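Local coordinates for Ketoacyl_synth_N domain-containing protein (Photorhabdus luminescens subsp. laumondii, PDB 6SMO), which probably acts as the ketoacyl-synthase-like partner in a type II polyketide synthase heterodimer, helping to accommodate the growing polyketone chain, at residues C[105-110]-C[192-197]. Sequence-based numbering, arbitrary orientation.
Sequences GGWQHI and PLVKNL
The indole of Trp107 is sandwiched between two aliphatic methyls. Over one face sits Leu193 CD2, 3.6 Å from the centroid of the six-membered ring and only 8° off its normal, a CH-pi contact. On the opposite face, Ile110 CD1 from the same loop lies 3.8 Å above the plane, displaced toward the rim. Val194 CG1 meets Trp107 CD1 obliquely at 3.9 Å, and the ring of Trp133 packs edge-to-face with the indole. With CG anti to the backbone N (chi1 176°), Leu193 reaches out from the helix, and its second torsion then sets CD2 over the ring. Tryptophan suits the loop by offering a broad flat face, leucine the helix by laying one methyl on it. Pro192 fits the first turn of helix 192-204, where no backbone N-H is required; its CD approaches Gln108 OE1 at 4.1 Å at the exposed margin. Glu111 receives the N-H of Leu193, a polar tie to helix 111-116. The Trp107 side chain is about 7 Å from the bound polyketone, consistent with a second-shell place behind Trp133, a pocket residue. Loop and helix thus join by dispersion and CH-pi attraction through Leu193 and Val194, while the loop's own Ile110 backs the indole.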
loop_
_atom_site.group_PDB
_atom_site.type_symbol
_atom_site.label_atom_id
_atom_site.label_comp_id
_atom_site.label_asym_id
_atom_site.label_seq_id
_atom_site.Cartn_x
_atom_site.Cartn_y
_atom_site.Cartn_z
ATOM N N GLY C 105 -2.443 5.789 -8.684
ATOM C CA GLY C 105 -3.672 5.089 -8.261
ATOM C C GLY C 105 -4.618 4.857 -9.429
ATOM O O GLY C 105 -4.124 4.589 -10.543
ATOM N N GLY C 106 -5.929 4.961 -9.185
ATOM C CA GLY C 106 -6.988 4.711 -10.183
ATOM C C GLY C 106 -8.072 5.775 -10.148
ATOM O O GLY C 106 -9.147 5.506 -9.578
ATOM N N TRP C 107 -7.808 6.933 -10.760
ATOM C CA TRP C 107 -8.712 8.116 -10.764
ATOM C C TRP C 107 -9.846 7.936 -11.781
ATOM O O TRP C 107 -10.925 8.515 -11.551
ATOM C CB TRP C 107 -7.920 9.405 -11.024
ATOM C CG TRP C 107 -7.363 10.014 -9.775
ATOM C CD1 TRP C 107 -6.069 9.979 -9.342
ATOM C CD2 TRP C 107 -8.102 10.734 -8.774
ATOM N NE1 TRP C 107 -5.948 10.639 -8.149
ATOM C CE2 TRP C 107 -7.179 11.112 -7.774
ATOM C CE3 TRP C 107 -9.444 11.104 -8.628
ATOM C CZ2 TRP C 107 -7.563 11.837 -6.647
ATOM C CZ3 TRP C 107 -9.822 11.820 -7.514
ATOM C CH2 TRP C 107 -8.891 12.182 -6.538
ATOM N N GLN C 108 -9.614 7.170 -12.853
ATOM C CA GLN C 108 -10.578 6.967 -13.970
ATOM C C GLN C 108 -11.913 6.437 -13.428
ATOM O O GLN C 108 -12.962 6.832 -13.975
ATOM C CB GLN C 108 -9.999 6.012 -15.019
ATOM C CG GLN C 108 -10.938 5.721 -16.183
ATOM C CD GLN C 108 -11.376 6.972 -16.904
ATOM O OE1 GLN C 108 -10.562 7.724 -17.434
ATOM N NE2 GLN C 108 -12.679 7.202 -16.933
ATOM N N HIS C 109 -11.875 5.583 -12.397
ATOM C CA HIS C 109 -13.054 4.855 -11.854
ATOM C C HIS C 109 -13.853 5.730 -10.877
ATOM O O HIS C 109 -15.047 5.426 -10.685
ATOM C CB HIS C 109 -12.617 3.540 -11.187
ATOM C CG HIS C 109 -13.690 2.505 -11.137
ATOM N ND1 HIS C 109 -14.568 2.395 -10.075
ATOM C CD2 HIS C 109 -14.030 1.532 -12.011
ATOM C CE1 HIS C 109 -15.402 1.400 -10.299
ATOM N NE2 HIS C 109 -15.092 0.855 -11.480
ATOM N N ILE C 110 -13.236 6.760 -10.280
ATOM C CA ILE C 110 -13.815 7.509 -9.121
ATOM C C ILE C 110 -13.988 9.007 -9.426
ATOM O O ILE C 110 -14.703 9.661 -8.645
ATOM C CB ILE C 110 -12.965 7.287 -7.851
ATOM C CG1 ILE C 110 -11.635 8.047 -7.893
ATOM C CG2 ILE C 110 -12.757 5.800 -7.600
ATOM C CD1 ILE C 110 -10.996 8.236 -6.536
ATOM N N PRO C 192 -8.976 12.323 -16.901
ATOM C CA PRO C 192 -8.870 13.777 -17.064
ATOM C C PRO C 192 -8.022 14.543 -16.033
ATOM O O PRO C 192 -7.363 15.487 -16.432
ATOM C CB PRO C 192 -10.333 14.231 -16.948
ATOM C CG PRO C 192 -11.122 13.080 -17.528
ATOM C CD PRO C 192 -10.352 11.842 -17.116
ATOM N N LEU C 193 -8.058 14.142 -14.756
ATOM C CA LEU C 193 -7.372 14.859 -13.644
ATOM C C LEU C 193 -5.853 14.757 -13.824
ATOM O O LEU C 193 -5.194 15.817 -13.852
ATOM C CB LEU C 193 -7.809 14.280 -12.294
ATOM C CG LEU C 193 -7.101 14.855 -11.064
ATOM C CD1 LEU C 193 -7.196 16.375 -11.025
ATOM C CD2 LEU C 193 -7.664 14.258 -9.784
ATOM N N VAL C 194 -5.323 13.534 -13.935
ATOM C CA VAL C 194 -3.857 13.265 -14.058
ATOM C C VAL C 194 -3.395 13.579 -15.488
ATOM O O VAL C 194 -2.206 13.909 -15.651
ATOM C CB VAL C 194 -3.485 11.826 -13.643
ATOM C CG1 VAL C 194 -3.897 11.527 -12.210
ATOM C CG2 VAL C 194 -4.048 10.778 -14.592
ATOM N N LYS C 195 -4.287 13.478 -16.481
ATOM C CA LYS C 195 -3.971 13.766 -17.909
ATOM C C LYS C 195 -3.609 15.250 -18.053
ATOM O O LYS C 195 -2.524 15.540 -18.596
ATOM C CB LYS C 195 -5.140 13.399 -18.829
ATOM C CG LYS C 195 -4.797 13.370 -20.314
ATOM C CD LYS C 195 -5.891 12.798 -21.193
ATOM C CE LYS C 195 -6.920 13.825 -21.615
ATOM N NZ LYS C 195 -6.435 14.659 -22.740
ATOM N N ASN C 196 -4.482 16.143 -17.575
ATOM C CA ASN C 196 -4.297 17.620 -17.628
ATOM C C ASN C 196 -3.107 18.028 -16.749
ATOM O O ASN C 196 -2.442 19.026 -17.094
ATOM C CB ASN C 196 -5.567 18.370 -17.214
ATOM C CG ASN C 196 -6.653 18.322 -18.268
ATOM O OD1 ASN C 196 -6.460 18.793 -19.386
ATOM N ND2 ASN C 196 -7.802 17.767 -17.917
ATOM N N LEU C 197 -2.855 17.291 -15.661
ATOM C CA LEU C 197 -1.748 17.558 -14.702
ATOM C C LEU C 197 -0.400 17.327 -15.397
ATOM O O LEU C 197 0.443 18.245 -15.360
ATOM C CB LEU C 197 -1.900 16.644 -13.480
ATOM C CG LEU C 197 -0.951 16.938 -12.317
ATOM C CD1 LEU C 197 -1.424 18.147 -11.524
ATOM C CD2 LEU C 197 -0.812 15.728 -11.407
#